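Local coordinates for dimethyl-sulfide monooxygenase (Hyphomicrobium sulfonivorans, PDB 6AK1), which oxidises dimethyl sulfide to methanethiol and formaldehyde with FMN, NADH and molecular oxygen, the first step in dimethyl sulfide degradation, at residues T96-F101 and R432-G437; G374-A379 and R417-A422. One frame throughout, in Å; residues are numbered along the deposited sequence.

Contact 1: residues T96-F101 and R432-G437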
ATOM      1  N   THR A  96       9.295 -11.555  13.585  1.00 20.93           N
ATOM      2  CA  THR A  96      10.148 -10.511  13.041  1.00 21.34           C
ATOM      3  C   THR A  96      10.345  -9.448  14.104  1.00 22.34           C
ATOM      4  O   THR A  96       9.613  -9.371  15.090  1.00 20.96           O
ATOM      5  CB  THR A  96       9.556  -9.867  11.780  1.00 20.64           C
ATOM      6  OG1 THR A  96       8.198  -9.483  12.038  1.00 18.59           O
ATOM      7  CG2 THR A  96       9.612 -10.820  10.560  1.00 20.97           C
ATOM      8  N   GLU A  97      11.306  -8.586  13.858  1.00 25.08           N
ATOM      9  CA  GLU A  97      11.637  -7.519  14.780  1.00 26.55           C
ATOM     10  C   GLU A  97      11.471  -6.128  14.181  1.00 28.38           C
ATOM     11  O   GLU A  97      11.110  -5.204  14.910  1.00 25.87           O
ATOM     12  CB  GLU A  97      13.081  -7.704  15.266  1.00 25.78           C
ATOM     13  CG  GLU A  97      13.470  -6.809  16.421  1.00 42.07           C
ATOM     14  CD  GLU A  97      14.919  -6.997  16.828  1.00 45.12           C
ATOM     15  OE1 GLU A  97      15.388  -6.238  17.704  1.00 43.85           O
ATOM     16  OE2 GLU A  97      15.583  -7.902  16.262  1.00 49.61           O
ATOM     17  N   HIS A  98      11.672  -5.963  12.869  1.00 22.04           N
ATOM     18  CA  HIS A  98      11.850  -4.640  12.278  1.00 20.87           C
ATOM     19  C   HIS A  98      11.026  -4.368  11.019  1.00 22.21           C
ATOM     20  O   HIS A  98      10.663  -3.214  10.769  1.00 22.00           O
ATOM     21  CB  HIS A  98      13.329  -4.431  11.940  1.00 23.06           C
ATOM     22  CG  HIS A  98      14.198  -4.213  13.138  1.00 26.25           C
ATOM     23  ND1 HIS A  98      14.053  -3.126  13.976  1.00 26.52           N
ATOM     24  CD2 HIS A  98      15.216  -4.949  13.649  1.00 26.86           C
ATOM     25  CE1 HIS A  98      14.939  -3.204  14.954  1.00 25.16           C
ATOM     26  NE2 HIS A  98      15.655  -4.303  14.780  1.00 26.53           N
ATOM     27  N   VAL A  99      10.754  -5.387  10.191  1.00 18.45           N
ATOM     28  CA  VAL A  99      10.046  -5.128   8.942  1.00 20.99           C
ATOM     29  C   VAL A  99       8.664  -4.549   9.247  1.00 20.72           C
ATOM     30  O   VAL A  99       7.998  -4.941  10.215  1.00 21.90           O
ATOM     31  CB  VAL A  99       9.960  -6.404   8.080  1.00 21.13           C
ATOM     32  CG1 VAL A  99       9.065  -7.449   8.728  1.00 20.46           C
ATOM     33  CG2 VAL A  99       9.446  -6.083   6.679  1.00 19.51           C
ATOM     34  N   GLY A 100       8.235  -3.573   8.435  1.00 22.97           N
ATOM     35  CA  GLY A 100       6.914  -2.998   8.595  1.00 20.64           C
ATOM     36  C   GLY A 100       5.848  -3.771   7.819  1.00 23.03           C
ATOM     37  O   GLY A 100       6.150  -4.581   6.947  1.00 25.00           O
ATOM     38  N   PHE A 101       4.581  -3.507   8.151  1.00 19.82           N
ATOM     39  CA  PHE A 101       3.451  -4.149   7.482  1.00 22.61           C
ATOM     40  C   PHE A 101       2.495  -3.063   7.014  1.00 23.32           C
ATOM     41  O   PHE A 101       1.888  -2.373   7.837  1.00 22.58           O
ATOM     42  CB  PHE A 101       2.748  -5.152   8.404  1.00 17.70           C
ATOM     43  CG  PHE A 101       3.678  -6.172   8.974  1.00 20.07           C
ATOM     44  CD1 PHE A 101       4.150  -7.214   8.177  1.00 20.53           C
ATOM     45  CD2 PHE A 101       4.129  -6.069  10.285  1.00 17.72           C
ATOM     46  CE1 PHE A 101       5.036  -8.156   8.674  1.00 17.14           C
ATOM     47  CE2 PHE A 101       5.014  -7.008  10.791  1.00 20.55           C
ATOM     48  CZ  PHE A 101       5.461  -8.070   9.973  1.00 16.00           C
ATOM     49  N   ARG A 432       7.443   4.567  11.348  1.00 23.65           N
ATOM     50  CA  ARG A 432       7.551   5.977  10.992  1.00 26.80           C
ATOM     51  C   ARG A 432       8.949   6.509  11.273  1.00 26.61           C
ATOM     52  O   ARG A 432       9.477   7.320  10.506  1.00 23.62           O
ATOM     53  CB  ARG A 432       6.512   6.819  11.733  1.00 25.29           C
ATOM     54  CG  ARG A 432       6.620   8.285  11.327  1.00 26.28           C
ATOM     55  CD  ARG A 432       5.492   9.170  11.846  1.00 26.69           C
ATOM     56  NE  ARG A 432       4.200   8.857  11.249  1.00 26.70           N
ATOM     57  CZ  ARG A 432       3.209   8.288  11.924  1.00 23.58           C
ATOM     58  NH1 ARG A 432       2.060   8.034  11.329  1.00 24.63           N
ATOM     59  NH2 ARG A 432       3.375   7.991  13.203  1.00 21.79           N
ATOM     60  N   ARG A 433       9.565   6.075  12.377  1.00 27.98           N
ATOM     61  CA  ARG A 433      10.927   6.516  12.651  1.00 27.77           C
ATOM     62  C   ARG A 433      11.882   6.004  11.581  1.00 29.33           C
ATOM     63  O   ARG A 433      12.743   6.747  11.100  1.00 27.65           O
ATOM     64  CB  ARG A 433      11.372   6.059  14.038  1.00 24.72           C
ATOM     65  CG  ARG A 433      12.702   6.650  14.460  1.00 29.76           C
ATOM     66  CD  ARG A 433      12.998   6.414  15.932  1.00 32.32           C
ATOM     67  NE  ARG A 433      14.102   7.260  16.381  1.00 36.96           N
ATOM     68  CZ  ARG A 433      15.390   6.991  16.183  1.00 41.49           C
ATOM     69  NH1 ARG A 433      15.761   5.884  15.545  1.00 40.85           N
ATOM     70  NH2 ARG A 433      16.315   7.837  16.623  1.00 45.10           N
ATOM     71  N   LYS A 434      11.712   4.747  11.165  1.00 26.55           N
ATOM     72  CA  LYS A 434      12.567   4.183  10.124  1.00 27.71           C
ATOM     73  C   LYS A 434      12.380   4.889   8.781  1.00 29.50           C
ATOM     74  O   LYS A 434      13.361   5.147   8.074  1.00 29.74           O
ATOM     75  CB  LYS A 434      12.289   2.686   9.985  1.00 22.27           C
ATOM     76  CG  LYS A 434      12.784   1.829  11.138  1.00 25.41           C
ATOM     77  CD  LYS A 434      11.870   0.606  11.330  1.00 25.84           C
ATOM     78  CE  LYS A 434      12.607  -0.579  11.950  1.00 23.26           C
ATOM     79  NZ  LYS A 434      12.986  -0.411  13.377  1.00 24.70           N
ATOM     80  N   LEU A 435      11.132   5.200   8.397  1.00 26.76           N
ATOM     81  CA  LEU A 435      10.872   5.706   7.047  1.00 30.16           C
ATOM     82  C   LEU A 435      10.890   7.230   6.964  1.00 31.65           C
ATOM     83  O   LEU A 435      11.517   7.801   6.061  1.00 33.99           O
ATOM     84  CB  LEU A 435       9.526   5.196   6.527  1.00 29.09           C
ATOM     85  CG  LEU A 435       9.457   3.726   6.135  1.00 35.72           C
ATOM     86  CD1 LEU A 435       8.074   3.385   5.578  1.00 34.64           C
ATOM     87  CD2 LEU A 435      10.529   3.404   5.113  1.00 35.67           C
ATOM     88  N   ILE A 436      10.184   7.900   7.869  1.00 30.58           N
ATOM     89  CA  ILE A 436      10.088   9.354   7.817  1.00 29.09           C
ATOM     90  C   ILE A 436      11.176  10.017   8.658  1.00 33.62           C
ATOM     91  O   ILE A 436      11.679  11.083   8.294  1.00 36.16           O
ATOM     92  CB  ILE A 436       8.684   9.785   8.265  1.00 34.51           C
ATOM     93  CG1 ILE A 436       7.637   9.194   7.319  1.00 29.60           C
ATOM     94  CG2 ILE A 436       8.568  11.304   8.305  1.00 31.26           C
ATOM     95  CD1 ILE A 436       7.712   9.774   5.902  1.00 30.22           C
ATOM     96  N   GLY A 437      11.563   9.407   9.769  1.00 29.02           N
ATOM     97  CA  GLY A 437      12.683   9.902  10.531  1.00 31.23           C
ATOM     98  C   GLY A 437      12.353  10.800  11.699  1.00 33.73           C
ATOM     99  O   GLY A 437      13.280  11.303  12.337  1.00 37.83           O
TER
HETATM  100  O   HOH W   1      11.203  -2.322  15.398  1.00 28.84           O

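Contact 2: residues G374-A379 and R417-A422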
ATOM      1  N   GLY A 374      20.964  -8.905 -15.259  1.00 26.17           N
ATOM      2  CA  GLY A 374      21.856  -9.290 -14.189  1.00 26.31           C
ATOM      3  C   GLY A 374      22.044  -8.159 -13.194  1.00 27.70           C
ATOM      4  O   GLY A 374      21.470  -7.074 -13.324  1.00 22.95           O
ATOM      5  N   PRO A 375      22.881  -8.407 -12.177  1.00 30.19           N
ATOM      6  CA  PRO A 375      22.996  -7.433 -11.069  1.00 27.74           C
ATOM      7  C   PRO A 375      23.410  -6.029 -11.492  1.00 27.60           C
ATOM      8  O   PRO A 375      22.846  -5.053 -10.983  1.00 27.86           O
ATOM      9  CB  PRO A 375      24.043  -8.080 -10.149  1.00 29.67           C
ATOM     10  CG  PRO A 375      23.956  -9.551 -10.464  1.00 28.37           C
ATOM     11  CD  PRO A 375      23.679  -9.623 -11.934  1.00 28.48           C
ATOM     12  N   GLN A 376      24.375  -5.892 -12.405  1.00 27.65           N
ATOM     13  CA  GLN A 376      24.837  -4.567 -12.826  1.00 24.85           C
ATOM     14  C   GLN A 376      23.737  -3.797 -13.543  1.00 26.58           C
ATOM     15  O   GLN A 376      23.434  -2.646 -13.195  1.00 28.22           O
ATOM     16  CB  GLN A 376      26.062  -4.691 -13.746  1.00 28.55           C
ATOM     17  CG  GLN A 376      27.300  -5.279 -13.113  1.00 28.52           C
ATOM     18  CD  GLN A 376      27.594  -4.664 -11.770  1.00 38.01           C
ATOM     19  OE1 GLN A 376      27.680  -3.441 -11.639  1.00 36.44           O
ATOM     20  NE2 GLN A 376      27.728  -5.511 -10.749  1.00 40.08           N
ATOM     21  N   LYS A 377      23.140  -4.410 -14.571  1.00 24.87           N
ATOM     22  CA  LYS A 377      22.106  -3.725 -15.337  1.00 24.79           C
ATOM     23  C   LYS A 377      20.892  -3.420 -14.464  1.00 29.03           C
ATOM     24  O   LYS A 377      20.278  -2.353 -14.591  1.00 27.74           O
ATOM     25  CB  LYS A 377      21.714  -4.574 -16.543  1.00 22.59           C
ATOM     26  CG  LYS A 377      20.471  -4.106 -17.294  1.00 26.19           C
ATOM     27  CD  LYS A 377      20.145  -5.114 -18.401  1.00 34.08           C
ATOM     28  CE  LYS A 377      19.115  -4.600 -19.402  1.00 35.24           C
ATOM     29  NZ  LYS A 377      17.740  -4.559 -18.830  1.00 34.87           N
ATOM     30  N   VAL A 378      20.532  -4.341 -13.564  1.00 25.15           N
ATOM     31  CA  VAL A 378      19.404  -4.091 -12.673  1.00 24.57           C
ATOM     32  C   VAL A 378      19.725  -2.953 -11.712  1.00 26.29           C
ATOM     33  O   VAL A 378      18.956  -1.994 -11.600  1.00 26.84           O
ATOM     34  CB  VAL A 378      19.005  -5.372 -11.920  1.00 21.18           C
ATOM     35  CG1 VAL A 378      18.010  -5.028 -10.827  1.00 24.62           C
ATOM     36  CG2 VAL A 378      18.395  -6.366 -12.891  1.00 22.76           C
ATOM     37  N   ALA A 379      20.876  -3.028 -11.025  1.00 24.78           N
ATOM     38  CA  ALA A 379      21.243  -1.980 -10.075  1.00 24.29           C
ATOM     39  C   ALA A 379      21.379  -0.631 -10.765  1.00 28.61           C
ATOM     40  O   ALA A 379      21.007   0.402 -10.194  1.00 29.56           O
ATOM     41  CB  ALA A 379      22.537  -2.338  -9.351  1.00 23.18           C
ATOM     42  N   ARG A 417      24.175  -2.654  -1.776  1.00 29.17           N
ATOM     43  CA  ARG A 417      24.929  -2.353  -0.560  1.00 31.80           C
ATOM     44  C   ARG A 417      26.331  -1.883  -0.895  1.00 34.68           C
ATOM     45  O   ARG A 417      26.835  -0.930  -0.291  1.00 35.14           O
ATOM     46  CB  ARG A 417      25.009  -3.581   0.353  1.00 28.59           C
ATOM     47  CG  ARG A 417      23.729  -3.856   1.093  1.00 34.25           C
ATOM     48  CD  ARG A 417      23.816  -5.097   1.967  1.00 30.98           C
ATOM     49  NE  ARG A 417      22.529  -5.320   2.605  1.00 32.42           N
ATOM     50  CZ  ARG A 417      22.252  -6.339   3.404  1.00 35.47           C
ATOM     51  NH1 ARG A 417      23.178  -7.250   3.676  1.00 34.68           N
ATOM     52  NH2 ARG A 417      21.042  -6.436   3.932  1.00 31.90           N
ATOM     53  N   LYS A 418      26.980  -2.547  -1.851  1.00 32.92           N
ATOM     54  CA  LYS A 418      28.313  -2.132  -2.265  1.00 36.28           C
ATOM     55  C   LYS A 418      28.302  -0.726  -2.859  1.00 34.33           C
ATOM     56  O   LYS A 418      29.244   0.043  -2.643  1.00 34.88           O
ATOM     57  CB  LYS A 418      28.883  -3.160  -3.245  1.00 32.61           C
ATOM     58  CG  LYS A 418      29.740  -2.577  -4.365  1.00 48.91           C
ATOM     59  CD  LYS A 418      30.678  -3.635  -4.972  1.00 49.66           C
ATOM     60  CE  LYS A 418      31.598  -3.015  -6.010  1.00 44.74           C
ATOM     61  NZ  LYS A 418      30.792  -2.233  -7.002  1.00 58.06           N
ATOM     62  N   ARG A 419      27.240  -0.354  -3.571  1.00 31.65           N
ATOM     63  CA  ARG A 419      27.095   1.012  -4.073  1.00 33.89           C
ATOM     64  C   ARG A 419      26.610   1.997  -3.014  1.00 32.35           C
ATOM     65  O   ARG A 419      26.383   3.167  -3.348  1.00 29.75           O
ATOM     66  CB  ARG A 419      26.124   1.051  -5.259  1.00 29.67           C
ATOM     67  CG  ARG A 419      26.531   0.174  -6.417  1.00 34.83           C
ATOM     68  CD  ARG A 419      25.540   0.263  -7.560  1.00 33.36           C
ATOM     69  NE  ARG A 419      25.944  -0.600  -8.663  1.00 30.75           N
ATOM     70  CZ  ARG A 419      25.509  -0.470  -9.910  1.00 31.53           C
ATOM     71  NH1 ARG A 419      24.656   0.504 -10.215  1.00 27.38           N
ATOM     72  NH2 ARG A 419      25.942  -1.307 -10.851  1.00 25.82           N
ATOM     73  N   GLY A 420      26.415   1.554  -1.768  1.00 30.09           N
ATOM     74  CA  GLY A 420      25.993   2.434  -0.693  1.00 28.74           C
ATOM     75  C   GLY A 420      24.536   2.849  -0.726  1.00 28.09           C
ATOM     76  O   GLY A 420      24.176   3.849  -0.108  1.00 26.20           O
ATOM     77  N   ARG A 421      23.676   2.100  -1.410  1.00 28.37           N
ATOM     78  CA  ARG A 421      22.289   2.513  -1.593  1.00 29.84           C
ATOM     79  C   ARG A 421      21.293   1.750  -0.723  1.00 30.88           C
ATOM     80  O   ARG A 421      20.173   2.230  -0.531  1.00 34.71           O
ATOM     81  CB  ARG A 421      21.879   2.352  -3.061  1.00 27.61           C
ATOM     82  CG  ARG A 421      22.730   3.113  -4.073  1.00 32.74           C
ATOM     83  CD  ARG A 421      23.009   4.555  -3.660  1.00 30.56           C
ATOM     84  NE  ARG A 421      21.832   5.428  -3.624  1.00 27.88           N
ATOM     85  CZ  ARG A 421      21.359   6.097  -4.666  1.00 27.55           C
ATOM     86  NH1 ARG A 421      21.940   5.966  -5.857  1.00 29.29           N
ATOM     87  NH2 ARG A 421      20.293   6.880  -4.525  1.00 28.68           N
ATOM     88  N   ALA A 422      21.649   0.579  -0.210  1.00 29.62           N
ATOM     89  CA  ALA A 422      20.741  -0.230   0.592  1.00 29.62           C
ATOM     90  C   ALA A 422      21.330  -0.417   1.976  1.00 30.06           C
ATOM     91  O   ALA A 422      22.548  -0.556   2.120  1.00 29.49           O
ATOM     92  CB  ALA A 422      20.491  -1.605  -0.050  1.00 24.12           C
TER

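Contact 1: residues T96-F101 and R432-G437
Lys434 reaches across to His98 where the chain enters strand 100-106 of the TIM barrel, the fold of the luciferase-like monooxygenases. Strand 100-106 is one of the parallel barrel strands, and His98 lies in the loop just before it. Lys434 belongs to the short C-terminal helix 431-435. The two side chains cross at about a right angle. The lysine chain bends at its second and last torsions, the latter chi4 70°, and this last bend turns NZ toward the edge of the imidazole. There Lys434 NZ donates a hydrogen bond to His98 ND1 at 3.0 Å. The ammonium sits 20° out of the ring plane. As ND1 accepts here, it probably carries no proton. Behind NZ, Lys434 CE packs 3.5 Å from His98 O and 3.9 Å from His98 CB. One face of the imidazole carries Glu97 CG, 3.6 Å above the plane and toward the rim. Lys434 NZ also donates to the carbonyls of Lys427 and Gly429, in the loop before its helix. The buried lysine thus joins that loop to the turn leading into strand 100-106. A water donates to Glu97 O at 2.9 Å and accepts a weak bond from Lys434 NZ at 3.3 Å.

Contact 2: residues G374-A379 and R417-A422
Arg419 lays its guanidinium over Ala379 and bonds to Gln376, joining two helices on the outside of the TIM barrel. Its CB points toward helix 375-388. CG is anti to the carbonyl carbon, chi1 -58°, and the chain then runs extended to NE, which carries the flat group across to the other helix. Arg419 NE lies 3.9 Å from Ala379 CB and forms a salt bridge with Glu415, in the last turn of helix 403-418. CZ sits above the methyl: Ala379 CB is 3.6 Å from Arg419 CZ and under the centre of one guanidinium face. Arg419 NH1 passes 3.5 Å from Ala379 C and makes salt bridges with Asp380 and Glu383. Arg419 NH2 donates to Gln376 OE1 at 2.9 Å. This bond is bent, with an N-H...O angle of 136°. OE1 lies in the guanidinium plane, but NH2 stands above the carbonyl plane of the amide, and the two flat groups are turned 41° apart. The glutamine chain bends at its second torsion, which brings its amide to the arginine. A leucine in place of Arg419 would probably leave Asp380 and Glu383 without this positive partner and Gln376 OE1 without its donor. Just beyond, Gly420 has positive phi and closes helix 403-418 with a Schellman motif. Arg419 therefore spans from the C-terminal end of helix 403-418 to the first turns of helix 375-388, the two helices that flank strand 393-397 in sequence.

From the N terminus, the chain first supplies residues 96-101, at the start of barrel strand 100-106. It then runs through most of the barrel, and residues 374-379 begin helix 375-388. Strand 393-397 and helix 403-418 follow, and residues 417-422 close the short loop of contact 2. After helix 431-435 begins, residues 432-437 come back to the loop before strand 100-106 and close the long loop of contact 1. Contact 2 is therefore nested inside contact 1. Their centres are about 22 Å apart and they do not touch. Contact 2 ties together two successive outer helices, while contact 1 fastens the segment after the last of them to the loop that leads into strand 100-106.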